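Local atomic coordinates of macrophage migration inhibitory factor (Oncomelania hupensis, PDB entry 6LR3), a protein that belongs to the macrophage migration inhibitory factor family and assembles here as a trimer of small subunits built from beta-alpha-beta units. Residues P2-N7 with A21-M26; K13-F18 with L42-N47; N25-A30 with L74-D79; D82-H87 with I95-I100. One frame throughout, in Å; residues are numbered along the deposited sequence.

Interaction 1: P2-N7 with A21-M26; sequences PVITVN and AALTNM
One methyl of the helix does the apolar work: CD2 of Leu-23 meets both Ile-4 and Val-6, next-but-one neighbours whose side chains leave the same face of the strand. The gap from Leu-23 CD2 to Ile-4 CG2 is 3.8 Å, and Leu-23 CD2 to Val-6 CG2 is also 3.8 Å. Val-6 meets the leucine tip to tip, whereas the Ile-4 side chain slants past it. Leu-23 turns CG away from its own backbone N (chi1 -173°), which sends the branched end toward the strand. Ile-4 offers its short branch, CG2, rather than its ethyl arm. Only 103 Å² is buried between the segments, yet all three residues lie in the protein interior. The pairing joins the first strand and the helix of the beta-alpha-beta unit formed by strand 3-8, helix 19-31 and strand 39-43; the backbones come nearest at Ile-4 and Thr-24, with 8.2 Å between their CA atoms. Met-83 of helix 70-88 also packs on Leu-23. Polar bonding stays within each element or turns to its neighbours. In the helix, Asn-25 N reaches Ala-21 O at 3.0 Å, and Thr-24 OG1 bonds to the carbonyl of Gln-20. Along the strand, Ile-4 shares backbone bonds with Phe-39 and Asp-41, while Val-3 and Thr-5 bond to Glu-63 and Thr-61.

Interaction 2: K13-F18 with L42-N47; sequences KSIPVF and LRSGAN. With SO4 (sulfate ion), chain N.
Arg-43 grips a sulfate ion, probably from the crystallisation liquor, with two nearly straight bonds: NH2 to sulfate O1 is 2.8 Å with an N-H...O angle of 175°, and NH1 to sulfate O3 is likewise 2.8 Å. The sulfur lies in the plane of the guanidinium at its edge, so the two nitrogens hold the anion side by side, like a fork. A bend at chi2 (82°) breaks the line of the arginine chain before the head. Arg-43 residues of the second and third subunits bond to the same ion, whose negative charge would offset the three arginines gathered there. Within the chain, Asp-41 forms a salt bridge to NH2 and Asn-7 OD1 bonds to NH1, which should restrict the rotation of the head group.

The contact between the segments themselves is apolar and small. Ile-15 extends its ethyl arm (chi2 179°), and the terminal CD1 comes to 3.6 Å from Ser-44 CB, touching the serine through carbon. The same Ile-15 CD1 reaches Leu-42 CD2 at 4.2 Å, the two side chains meeting tip to tip. Leu-42 and Ser-44 thus present one face of the chain to the isoleucine, with Arg-43 between them turned elsewhere. The loop leading into helix 19-31 is in this way laid against the end of strand 39-43: Val-10 of the preceding loop and Leu-88 of helix 70-88 also pack on Ile-15, while Phe-19 and Gln-20 of helix 19-31 and Val-6 of strand 3-8 surround Leu-42.

Interaction 3: N25-A30 with L74-D79; sequences NMMTKA and LAMARD
Met-76 reaches across from helix 70-88 to two residues of helix 19-31, and with them forms the close-packed half of the contact. Its sulfur SD lies 3.7 Å from Met-27 CE, the two side chains slanting past each other, and Met-76 CG sits 3.8 Å from Ala-30 CB. Met-27 starts off to one side of its helix, but bends at chi2 and chi3 (-58° and -72°) bring the terminal methyl back toward its partner. Both methionines are buried. The other half, around Asp-79, is the solvent side. There Met-26 lies over the backbone as much as over the side chain: its SD is 3.8 Å from Asp-79 O and its CE 3.8 Å from Asp-79 C, while Asp-79 adds its CB at 4.0 Å from Met-26 SD. Ala-30, though it packs on Met-76, is exposed as well. Segments 25-30 and 74-79 run nearly antiparallel, at 167°, with axes 11.2 Å apart, a spacing bridged largely by methionine side chains. Met-80 continues the row, packing on Met-26 and Met-27, and Met-83 also meets Met-26; Phe-99 of strand 95-101 packs on Met-76 and Ala-77, placing helix 70-88 against the sheet.

Interaction 4: D82-H87 with I95-I100; sequences DMFIEH and IVIRFI. With SO4 (sulfate ion), chain M.
Helix 82-87 runs over strand 95-100 with 140° between their directions and 10.5 Å between their axes, the backbones nearest at Phe-84 and Ile-95. The Phe-84 ring takes Ile-95 CG2 at its edge, in plane, 3.7 Å from Phe-84 CD2; Ile-97 CD1 approaches the same ring obliquely, 4.2 Å from Phe-84 CE2. Ile-95 turns its other branch to the helix too: its CD1 lies 3.8 Å from Phe-84 CB and 4.1 Å from Ile-85 CG1, and the Ile-95 and Ile-85 side chains cross at about a right angle. Arg-98 belongs to the opposite side of the strand. Its chain, extended from CG to NE, carries NH1 to 2.7 Å from O1 of a sulfate ion; NH2 adds a weak bond. Ile-100 CD1 covers one guanidinium face, 3.5 Å above its plane. Arg-98 residues of the second and third subunits share the ion, and Glu-63 of the third subunit bridges to NH1. Helix and strand close the unit of strand 58-64, helix 70-88 and strand 95-101; Val-58 and Ala-60 of strand 58-64 and Phe-19 of helix 19-31 also pack on Phe-84, and Val-96 to Arg-98 pair antiparallel with a strand of the third subunit.

Interactions 1 and 4 set the two helices on the sheet and interaction 3 joins those helices to each other: the centre of interaction 1 lies about 9 Å from that of interaction 3 and about 10 Å from that of interaction 4. Ile-4 CD1 touches Met-27 CE at 4.0 Å, and Val-6 CG2 meets Phe-84 CZ at 4.0 Å, so the first strand reaches both helices. Interaction 2 stands at one end, about 19 Å from interaction 3 between centres; Val-6 O to Arg-43 N, 2.7 Å and probably a hydrogen bond, ties it to interaction 1. The arginines of interactions 2 and 4 hold separate sulfates, each shared by all three subunits.

Interaction 1: P2-N7 with A21-M26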
loop_
_atom_site.group_PDB
_atom_site.type_symbol
_atom_site.label_atom_id
_atom_site.label_comp_id
_atom_site.label_asym_id
_atom_site.label_seq_id
_atom_site.Cartn_x
_atom_site.Cartn_y
_atom_site.Cartn_z
ATOM N N PRO B 2 11.032 5.881 -7.873
ATOM C CA PRO B 2 10.583 4.595 -7.307
ATOM C C PRO B 2 10.131 4.760 -5.858
ATOM O O PRO B 2 10.474 5.745 -5.241
ATOM C CB PRO B 2 11.750 3.606 -7.356
ATOM C CG PRO B 2 12.680 4.181 -8.395
ATOM C CD PRO B 2 12.483 5.671 -8.226
ATOM N N VAL B 3 9.398 3.787 -5.337
ATOM C CA VAL B 3 8.977 3.803 -3.918
ATOM C C VAL B 3 9.372 2.454 -3.328
ATOM O O VAL B 3 8.883 1.426 -3.803
ATOM C CB VAL B 3 7.485 4.098 -3.717
ATOM C CG1 VAL B 3 7.144 4.085 -2.244
ATOM C CG2 VAL B 3 7.054 5.389 -4.378
ATOM N N ILE B 4 10.169 2.473 -2.278
ATOM C CA ILE B 4 10.462 1.276 -1.465
ATOM C C ILE B 4 9.672 1.407 -0.178
ATOM O O ILE B 4 9.914 2.349 0.563
ATOM C CB ILE B 4 11.963 1.148 -1.143
ATOM C CG1 ILE B 4 12.883 1.485 -2.318
ATOM C CG2 ILE B 4 12.225 -0.264 -0.588
ATOM C CD1 ILE B 4 12.591 0.709 -3.583
ATOM N N THR B 5 8.767 0.490 0.067
ATOM C CA THR B 5 7.934 0.458 1.286
ATOM C C THR B 5 8.379 -0.732 2.109
ATOM O O THR B 5 8.436 -1.842 1.576
ATOM C CB THR B 5 6.447 0.404 0.936
ATOM O OG1 THR B 5 6.172 1.509 0.054
ATOM C CG2 THR B 5 5.593 0.456 2.183
ATOM N N VAL B 6 8.738 -0.492 3.354
ATOM C CA VAL B 6 9.205 -1.562 4.266
ATOM C C VAL B 6 8.202 -1.659 5.409
ATOM O O VAL B 6 8.096 -0.697 6.173
ATOM C CB VAL B 6 10.622 -1.291 4.768
ATOM C CG1 VAL B 6 11.074 -2.348 5.737
ATOM C CG2 VAL B 6 11.600 -1.213 3.601
ATOM N N ASN B 7 7.476 -2.771 5.473
ATOM C CA ASN B 7 6.524 -3.053 6.574
ATOM C C ASN B 7 7.204 -4.063 7.499
ATOM O O ASN B 7 7.424 -5.202 7.093
ATOM C CB ASN B 7 5.203 -3.608 6.054
ATOM C CG ASN B 7 4.579 -2.693 5.031
ATOM O OD1 ASN B 7 4.025 -1.642 5.397
ATOM N ND2 ASN B 7 4.704 -3.039 3.747
ATOM N N ALA B 21 18.441 5.852 4.337
ATOM C CA ALA B 21 19.499 6.430 3.479
ATOM C C ALA B 21 20.234 5.318 2.753
ATOM O O ALA B 21 20.494 5.442 1.545
ATOM C CB ALA B 21 20.449 7.262 4.314
ATOM N N ALA B 22 20.583 4.242 3.452
ATOM C CA ALA B 22 21.366 3.133 2.867
ATOM C C ALA B 22 20.509 2.440 1.818
ATOM O O ALA B 22 21.026 2.122 0.730
ATOM C CB ALA B 22 21.835 2.164 3.936
ATOM N N LEU B 23 19.238 2.215 2.131
ATOM C CA LEU B 23 18.307 1.555 1.195
ATOM C C LEU B 23 18.091 2.451 -0.001
ATOM O O LEU B 23 18.088 1.933 -1.122
ATOM C CB LEU B 23 17.020 1.224 1.957
ATOM C CG LEU B 23 15.997 0.392 1.218
ATOM C CD1 LEU B 23 16.632 -0.861 0.677
ATOM C CD2 LEU B 23 14.864 0.050 2.167
ATOM N N THR B 24 17.943 3.763 0.214
ATOM C CA THR B 24 17.816 4.746 -0.875
ATOM C C THR B 24 18.995 4.579 -1.824
ATOM O O THR B 24 18.777 4.451 -3.027
ATOM C CB THR B 24 17.775 6.186 -0.352
ATOM O OG1 THR B 24 16.574 6.364 0.407
ATOM C CG2 THR B 24 17.783 7.182 -1.479
ATOM N N ASN B 25 20.204 4.604 -1.288
ATOM C CA ASN B 25 21.440 4.557 -2.111
ATOM C C ASN B 25 21.496 3.217 -2.844
ATOM O O ASN B 25 21.777 3.207 -4.033
ATOM C CB ASN B 25 22.677 4.786 -1.251
ATOM C CG ASN B 25 22.778 6.251 -0.833
ATOM O OD1 ASN B 25 22.156 7.102 -1.455
ATOM N ND2 ASN B 25 23.420 6.527 0.289
ATOM N N MET B 26 21.229 2.135 -2.152
ATOM C CA MET B 26 21.392 0.796 -2.740
ATOM C C MET B 26 20.379 0.629 -3.871
ATOM O O MET B 26 20.762 0.132 -4.951
ATOM C CB MET B 26 21.209 -0.300 -1.684
ATOM C CG MET B 26 21.610 -1.663 -2.180
ATOM S SD MET B 26 21.117 -2.948 -1.009
ATOM C CE MET B 26 19.374 -3.032 -1.414
#

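Interaction 2: K13-F18 with L42-N47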
loop_
_atom_site.group_PDB
_atom_site.type_symbol
_atom_site.label_atom_id
_atom_site.label_comp_id
_atom_site.label_asym_id
_atom_site.label_seq_id
_atom_site.Cartn_x
_atom_site.Cartn_y
_atom_site.Cartn_z
ATOM N N LYS B 13 13.325 1.853 17.295
ATOM C CA LYS B 13 14.520 2.055 18.157
ATOM C C LYS B 13 15.605 1.013 17.822
ATOM O O LYS B 13 16.767 1.268 18.133
ATOM C CB LYS B 13 14.155 2.005 19.640
ATOM C CG LYS B 13 13.710 0.652 20.148
ATOM C CD LYS B 13 14.769 -0.187 20.812
ATOM C CE LYS B 13 14.380 -1.647 20.914
ATOM N NZ LYS B 13 15.527 -2.534 20.573
ATOM N N SER B 14 15.245 -0.130 17.233
ATOM C CA SER B 14 16.174 -1.238 16.901
ATOM C C SER B 14 16.838 -1.006 15.541
ATOM O O SER B 14 17.756 -1.757 15.219
ATOM C CB SER B 14 15.487 -2.560 16.894
ATOM O OG SER B 14 14.860 -2.805 18.150
ATOM N N ILE B 15 16.353 -0.054 14.757
ATOM C CA ILE B 15 16.778 0.112 13.341
ATOM C C ILE B 15 17.829 1.191 13.254
ATOM O O ILE B 15 17.648 2.285 13.761
ATOM C CB ILE B 15 15.562 0.441 12.463
ATOM C CG1 ILE B 15 14.503 -0.641 12.604
ATOM C CG2 ILE B 15 16.000 0.619 11.004
ATOM C CD1 ILE B 15 13.264 -0.385 11.804
ATOM N N PRO B 16 18.954 0.934 12.561
ATOM C CA PRO B 16 19.978 1.948 12.390
ATOM C C PRO B 16 19.399 3.212 11.777
ATOM O O PRO B 16 18.562 3.139 10.869
ATOM C CB PRO B 16 20.995 1.286 11.470
ATOM C CG PRO B 16 20.842 -0.153 11.778
ATOM C CD PRO B 16 19.360 -0.331 11.940
ATOM N N VAL B 17 19.868 4.354 12.250
ATOM C CA VAL B 17 19.299 5.662 11.815
ATOM C C VAL B 17 19.532 5.847 10.310
ATOM O O VAL B 17 18.756 6.585 9.716
ATOM C CB VAL B 17 19.932 6.826 12.612
ATOM C CG1 VAL B 17 19.538 6.748 14.076
ATOM C CG2 VAL B 17 21.439 6.854 12.466
ATOM N N PHE B 18 20.558 5.201 9.723
ATOM C CA PHE B 18 20.916 5.409 8.302
ATOM C C PHE B 18 20.265 4.342 7.425
ATOM O O PHE B 18 20.543 4.324 6.241
ATOM C CB PHE B 18 22.423 5.491 8.100
ATOM C CG PHE B 18 23.161 4.234 8.441
ATOM C CD1 PHE B 18 23.546 3.938 9.734
ATOM C CD2 PHE B 18 23.516 3.354 7.424
ATOM C CE1 PHE B 18 24.307 2.808 9.991
ATOM C CE2 PHE B 18 24.204 2.181 7.706
ATOM C CZ PHE B 18 24.602 1.924 8.987
ATOM N N LEU B 42 9.236 3.780 5.528
ATOM C CA LEU B 42 9.513 2.772 6.570
ATOM C C LEU B 42 8.363 2.728 7.565
ATOM O O LEU B 42 8.118 3.708 8.239
ATOM C CB LEU B 42 10.828 3.107 7.269
ATOM C CG LEU B 42 11.190 2.202 8.443
ATOM C CD1 LEU B 42 11.274 0.748 8.044
ATOM C CD2 LEU B 42 12.486 2.667 9.064
ATOM N N ARG B 43 7.680 1.603 7.604
ATOM C CA ARG B 43 6.654 1.315 8.631
ATOM C C ARG B 43 7.299 0.357 9.629
ATOM O O ARG B 43 7.261 -0.857 9.434
ATOM C CB ARG B 43 5.390 0.709 8.028
ATOM C CG ARG B 43 4.615 1.661 7.131
ATOM C CD ARG B 43 5.191 1.712 5.733
ATOM N NE ARG B 43 4.405 2.507 4.808
ATOM C CZ ARG B 43 3.372 2.063 4.104
ATOM N NH1 ARG B 43 2.963 0.794 4.191
ATOM N NH2 ARG B 43 2.785 2.889 3.242
ATOM N N SER B 44 7.920 0.924 10.643
ATOM C CA SER B 44 8.547 0.106 11.712
ATOM C C SER B 44 7.567 0.015 12.887
ATOM O O SER B 44 6.618 0.838 12.963
ATOM C CB SER B 44 9.871 0.690 12.099
ATOM O OG SER B 44 9.675 1.958 12.633
ATOM N N GLY B 45 7.760 -0.994 13.715
ATOM C CA GLY B 45 6.854 -1.290 14.837
ATOM C C GLY B 45 5.453 -1.530 14.316
ATOM O O GLY B 45 4.480 -1.318 15.071
ATOM N N ALA B 46 5.330 -1.975 13.077
ATOM C CA ALA B 46 4.033 -2.232 12.433
ATOM C C ALA B 46 3.395 -3.454 13.076
ATOM O O ALA B 46 4.125 -4.366 13.519
ATOM C CB ALA B 46 4.176 -2.366 10.953
ATOM N N ASN B 47 2.066 -3.473 13.107
ATOM C CA ASN B 47 1.332 -4.656 13.610
ATOM C C ASN B 47 1.191 -5.653 12.470
ATOM O O ASN B 47 0.085 -5.844 11.946
ATOM C CB ASN B 47 -0.002 -4.282 14.220
ATOM C CG ASN B 47 -0.574 -5.480 14.929
ATOM O OD1 ASN B 47 0.044 -6.556 14.958
ATOM N ND2 ASN B 47 -1.772 -5.316 15.460
HETATM S S SO4 N . 0.109 0.584 1.727
HETATM O O1 SO4 N . 0.710 1.921 1.691
HETATM O O2 SO4 N . -1.170 0.629 2.448
HETATM O O3 SO4 N . 1.004 -0.292 2.480
HETATM O O4 SO4 N . -0.049 0.073 0.410
#

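Interaction 3: N25-A30 with L74-D79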
loop_
_atom_site.group_PDB
_atom_site.type_symbol
_atom_site.label_atom_id
_atom_site.label_comp_id
_atom_site.label_asym_id
_atom_site.label_seq_id
_atom_site.Cartn_x
_atom_site.Cartn_y
_atom_site.Cartn_z
ATOM N N ASN B 25 20.204 4.604 -1.288
ATOM C CA ASN B 25 21.440 4.557 -2.111
ATOM C C ASN B 25 21.496 3.217 -2.844
ATOM O O ASN B 25 21.777 3.207 -4.033
ATOM C CB ASN B 25 22.677 4.786 -1.251
ATOM C CG ASN B 25 22.778 6.251 -0.833
ATOM O OD1 ASN B 25 22.156 7.102 -1.455
ATOM N ND2 ASN B 25 23.420 6.527 0.289
ATOM N N MET B 26 21.229 2.135 -2.152
ATOM C CA MET B 26 21.392 0.796 -2.740
ATOM C C MET B 26 20.379 0.629 -3.871
ATOM O O MET B 26 20.762 0.132 -4.951
ATOM C CB MET B 26 21.209 -0.300 -1.684
ATOM C CG MET B 26 21.610 -1.663 -2.180
ATOM S SD MET B 26 21.117 -2.948 -1.009
ATOM C CE MET B 26 19.374 -3.032 -1.414
ATOM N N MET B 27 19.142 1.070 -3.661
ATOM C CA MET B 27 18.090 0.841 -4.672
ATOM C C MET B 27 18.188 1.892 -5.776
ATOM O O MET B 27 17.777 1.563 -6.884
ATOM C CB MET B 27 16.698 0.814 -4.034
ATOM C CG MET B 27 16.512 -0.394 -3.109
ATOM S SD MET B 27 16.743 -1.954 -3.924
ATOM C CE MET B 27 15.250 -2.014 -4.932
ATOM N N THR B 28 18.747 3.074 -5.530
ATOM C CA THR B 28 19.027 4.052 -6.612
ATOM C C THR B 28 19.993 3.414 -7.601
ATOM O O THR B 28 19.746 3.484 -8.837
ATOM C CB THR B 28 19.607 5.350 -6.050
ATOM O OG1 THR B 28 18.528 5.950 -5.327
ATOM C CG2 THR B 28 20.112 6.286 -7.122
ATOM N N LYS B 29 21.050 2.798 -7.074
ATOM C CA LYS B 29 22.067 2.130 -7.931
ATOM C C LYS B 29 21.419 0.945 -8.636
ATOM O O LYS B 29 21.618 0.797 -9.852
ATOM C CB LYS B 29 23.260 1.679 -7.100
ATOM C CG LYS B 29 24.102 2.834 -6.587
ATOM C CD LYS B 29 25.368 2.351 -5.910
ATOM C CE LYS B 29 25.712 2.982 -4.562
ATOM N NZ LYS B 29 25.877 4.449 -4.663
ATOM N N ALA B 30 20.674 0.108 -7.904
ATOM C CA ALA B 30 20.087 -1.120 -8.472
ATOM C C ALA B 30 19.092 -0.776 -9.574
ATOM O O ALA B 30 19.107 -1.453 -10.597
ATOM C CB ALA B 30 19.472 -1.964 -7.385
ATOM N N LEU B 74 15.208 -10.821 -8.658
ATOM C CA LEU B 74 15.912 -11.770 -7.775
ATOM C C LEU B 74 17.153 -11.104 -7.196
ATOM O O LEU B 74 17.392 -11.262 -6.008
ATOM C CB LEU B 74 16.275 -13.037 -8.544
ATOM C CG LEU B 74 17.058 -14.046 -7.706
ATOM C CD1 LEU B 74 16.296 -14.443 -6.465
ATOM C CD2 LEU B 74 17.400 -15.275 -8.500
ATOM N N ALA B 75 17.935 -10.401 -8.010
ATOM C CA ALA B 75 19.203 -9.762 -7.578
ATOM C C ALA B 75 18.875 -8.719 -6.509
ATOM O O ALA B 75 19.552 -8.664 -5.470
ATOM C CB ALA B 75 19.911 -9.131 -8.755
ATOM N N MET B 76 17.854 -7.903 -6.746
ATOM C CA MET B 76 17.477 -6.828 -5.814
ATOM C C MET B 76 16.907 -7.467 -4.562
ATOM O O MET B 76 17.222 -6.976 -3.496
ATOM C CB MET B 76 16.468 -5.878 -6.444
ATOM C CG MET B 76 17.157 -4.989 -7.424
ATOM S SD MET B 76 16.032 -3.770 -8.134
ATOM C CE MET B 76 14.937 -4.718 -9.169
ATOM N N ALA B 77 16.091 -8.512 -4.679
ATOM C CA ALA B 77 15.528 -9.190 -3.500
ATOM C C ALA B 77 16.679 -9.650 -2.592
ATOM O O ALA B 77 16.616 -9.418 -1.398
ATOM C CB ALA B 77 14.635 -10.314 -3.912
ATOM N N ARG B 78 17.689 -10.311 -3.142
ATOM C CA ARG B 78 18.813 -10.864 -2.345
ATOM C C ARG B 78 19.539 -9.701 -1.668
ATOM O O ARG B 78 19.887 -9.827 -0.473
ATOM C CB ARG B 78 19.710 -11.765 -3.204
ATOM C CG ARG B 78 19.026 -13.045 -3.667
ATOM C CD ARG B 78 20.016 -14.068 -4.241
ATOM N NE ARG B 78 20.744 -14.509 -3.055
ATOM C CZ ARG B 78 20.433 -15.549 -2.258
ATOM N NH1 ARG B 78 19.485 -16.401 -2.621
ATOM N NH2 ARG B 78 21.087 -15.737 -1.108
ATOM N N ASP B 79 19.781 -8.605 -2.383
ATOM C CA ASP B 79 20.492 -7.428 -1.832
ATOM C C ASP B 79 19.642 -6.786 -0.743
ATOM O O ASP B 79 20.201 -6.414 0.287
ATOM C CB ASP B 79 20.841 -6.447 -2.938
ATOM C CG ASP B 79 22.025 -6.894 -3.780
ATOM O OD1 ASP B 79 22.734 -7.846 -3.358
ATOM O OD2 ASP B 79 22.199 -6.313 -4.836
#

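Interaction 4: D82-H87 with I95-I100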
loop_
_atom_site.group_PDB
_atom_site.type_symbol
_atom_site.label_atom_id
_atom_site.label_comp_id
_atom_site.label_asym_id
_atom_site.label_seq_id
_atom_site.Cartn_x
_atom_site.Cartn_y
_atom_site.Cartn_z
ATOM N N ASP B 82 19.676 -8.997 2.292
ATOM C CA ASP B 82 20.967 -8.882 3.024
ATOM C C ASP B 82 20.930 -7.635 3.920
ATOM O O ASP B 82 21.414 -7.702 5.077
ATOM C CB ASP B 82 22.151 -8.825 2.073
ATOM C CG ASP B 82 22.467 -10.130 1.380
ATOM O OD1 ASP B 82 21.849 -11.151 1.678
ATOM O OD2 ASP B 82 23.338 -10.088 0.529
ATOM N N MET B 83 20.427 -6.519 3.390
ATOM C CA MET B 83 20.360 -5.266 4.167
ATOM C C MET B 83 19.359 -5.438 5.312
ATOM O O MET B 83 19.625 -4.947 6.396
ATOM C CB MET B 83 19.958 -4.091 3.260
ATOM C CG MET B 83 20.054 -2.809 3.973
ATOM S SD MET B 83 19.907 -1.422 2.841
ATOM C CE MET B 83 21.407 -1.527 1.884
ATOM N N PHE B 84 18.224 -6.092 5.092
ATOM C CA PHE B 84 17.209 -6.298 6.154
ATOM C C PHE B 84 17.772 -7.198 7.229
ATOM O O PHE B 84 17.520 -6.970 8.399
ATOM C CB PHE B 84 15.932 -6.926 5.590
ATOM C CG PHE B 84 15.185 -6.070 4.602
ATOM C CD1 PHE B 84 15.378 -4.702 4.508
ATOM C CD2 PHE B 84 14.266 -6.662 3.754
ATOM C CE1 PHE B 84 14.673 -3.954 3.568
ATOM C CE2 PHE B 84 13.542 -5.909 2.844
ATOM C CZ PHE B 84 13.708 -4.554 2.789
ATOM N N ILE B 85 18.490 -8.249 6.832
ATOM C CA ILE B 85 19.128 -9.178 7.806
ATOM C C ILE B 85 20.104 -8.358 8.669
ATOM O O ILE B 85 20.027 -8.438 9.883
ATOM C CB ILE B 85 19.813 -10.330 7.051
ATOM C CG1 ILE B 85 18.786 -11.277 6.423
ATOM C CG2 ILE B 85 20.801 -11.060 7.954
ATOM C CD1 ILE B 85 19.328 -12.140 5.290
ATOM N N GLU B 86 20.950 -7.544 8.042
ATOM C CA GLU B 86 22.013 -6.816 8.769
ATOM C C GLU B 86 21.389 -5.751 9.663
ATOM O O GLU B 86 21.801 -5.625 10.820
ATOM C CB GLU B 86 22.982 -6.209 7.750
ATOM C CG GLU B 86 24.075 -5.410 8.382
ATOM C CD GLU B 86 25.272 -5.452 7.472
ATOM O OE1 GLU B 86 25.090 -5.002 6.310
ATOM O OE2 GLU B 86 26.301 -6.013 7.887
ATOM N N HIS B 87 20.439 -4.979 9.139
ATOM C CA HIS B 87 19.902 -3.782 9.834
ATOM C C HIS B 87 18.738 -4.114 10.782
ATOM O O HIS B 87 18.641 -3.480 11.834
ATOM C CB HIS B 87 19.418 -2.752 8.827
ATOM C CG HIS B 87 20.437 -1.928 8.122
ATOM N ND1 HIS B 87 20.515 -0.567 8.451
ATOM C CD2 HIS B 87 21.359 -2.155 7.145
ATOM C CE1 HIS B 87 21.468 -0.017 7.708
ATOM N NE2 HIS B 87 22.043 -0.986 6.961
ATOM N N ILE B 95 11.316 -12.831 5.339
ATOM C CA ILE B 95 11.286 -11.656 4.412
ATOM C C ILE B 95 10.559 -12.041 3.128
ATOM O O ILE B 95 10.956 -13.000 2.489
ATOM C CB ILE B 95 12.701 -11.145 4.096
ATOM C CG1 ILE B 95 13.460 -10.794 5.368
ATOM C CG2 ILE B 95 12.650 -9.980 3.127
ATOM C CD1 ILE B 95 14.956 -10.603 5.159
ATOM N N VAL B 96 9.589 -11.215 2.756
ATOM C CA VAL B 96 8.900 -11.309 1.450
ATOM C C VAL B 96 8.952 -9.920 0.819
ATOM O O VAL B 96 8.718 -8.934 1.506
ATOM C CB VAL B 96 7.467 -11.818 1.606
ATOM C CG1 VAL B 96 6.660 -11.651 0.328
ATOM C CG2 VAL B 96 7.470 -13.272 2.047
ATOM N N ILE B 97 9.258 -9.852 -0.453
ATOM C CA ILE B 97 9.349 -8.574 -1.209
ATOM C C ILE B 97 8.515 -8.708 -2.477
ATOM O O ILE B 97 8.683 -9.670 -3.208
ATOM C CB ILE B 97 10.807 -8.196 -1.527
ATOM C CG1 ILE B 97 11.698 -8.202 -0.285
ATOM C CG2 ILE B 97 10.825 -6.867 -2.256
ATOM C CD1 ILE B 97 13.185 -8.241 -0.582
ATOM N N ARG B 98 7.638 -7.750 -2.717
ATOM C CA ARG B 98 6.839 -7.689 -3.947
ATOM C C ARG B 98 7.380 -6.549 -4.802
ATOM O O ARG B 98 7.548 -5.426 -4.327
ATOM C CB ARG B 98 5.367 -7.484 -3.638
ATOM C CG ARG B 98 4.494 -7.350 -4.864
ATOM C CD ARG B 98 3.048 -7.190 -4.482
ATOM N NE ARG B 98 2.368 -6.738 -5.671
ATOM C CZ ARG B 98 1.388 -5.868 -5.722
ATOM N NH1 ARG B 98 0.835 -5.391 -4.623
ATOM N NH2 ARG B 98 0.958 -5.460 -6.908
ATOM N N PHE B 99 7.612 -6.862 -6.069
ATOM C CA PHE B 99 8.068 -5.921 -7.107
ATOM C C PHE B 99 6.832 -5.514 -7.912
ATOM O O PHE B 99 6.117 -6.362 -8.408
ATOM C CB PHE B 99 9.179 -6.576 -7.915
ATOM C CG PHE B 99 10.391 -6.878 -7.067
ATOM C CD1 PHE B 99 11.378 -5.924 -6.914
ATOM C CD2 PHE B 99 10.496 -8.067 -6.373
ATOM C CE1 PHE B 99 12.480 -6.179 -6.104
ATOM C CE2 PHE B 99 11.598 -8.311 -5.564
ATOM C CZ PHE B 99 12.579 -7.367 -5.431
ATOM N N ILE B 100 6.572 -4.214 -7.974
ATOM C CA ILE B 100 5.326 -3.629 -8.531
ATOM C C ILE B 100 5.682 -2.714 -9.697
ATOM O O ILE B 100 6.140 -1.587 -9.513
ATOM C CB ILE B 100 4.527 -2.896 -7.451
ATOM C CG1 ILE B 100 4.305 -3.772 -6.212
ATOM C CG2 ILE B 100 3.221 -2.394 -8.062
ATOM C CD1 ILE B 100 3.524 -3.111 -5.109
HETATM S S SO4 M . -0.711 -2.154 -5.589
HETATM O O1 SO4 M . -0.718 -3.217 -4.615
HETATM O O2 SO4 M . -1.718 -1.171 -5.215
HETATM O O3 SO4 M . -0.976 -2.661 -6.857
HETATM O O4 SO4 M . 0.564 -1.514 -5.531
#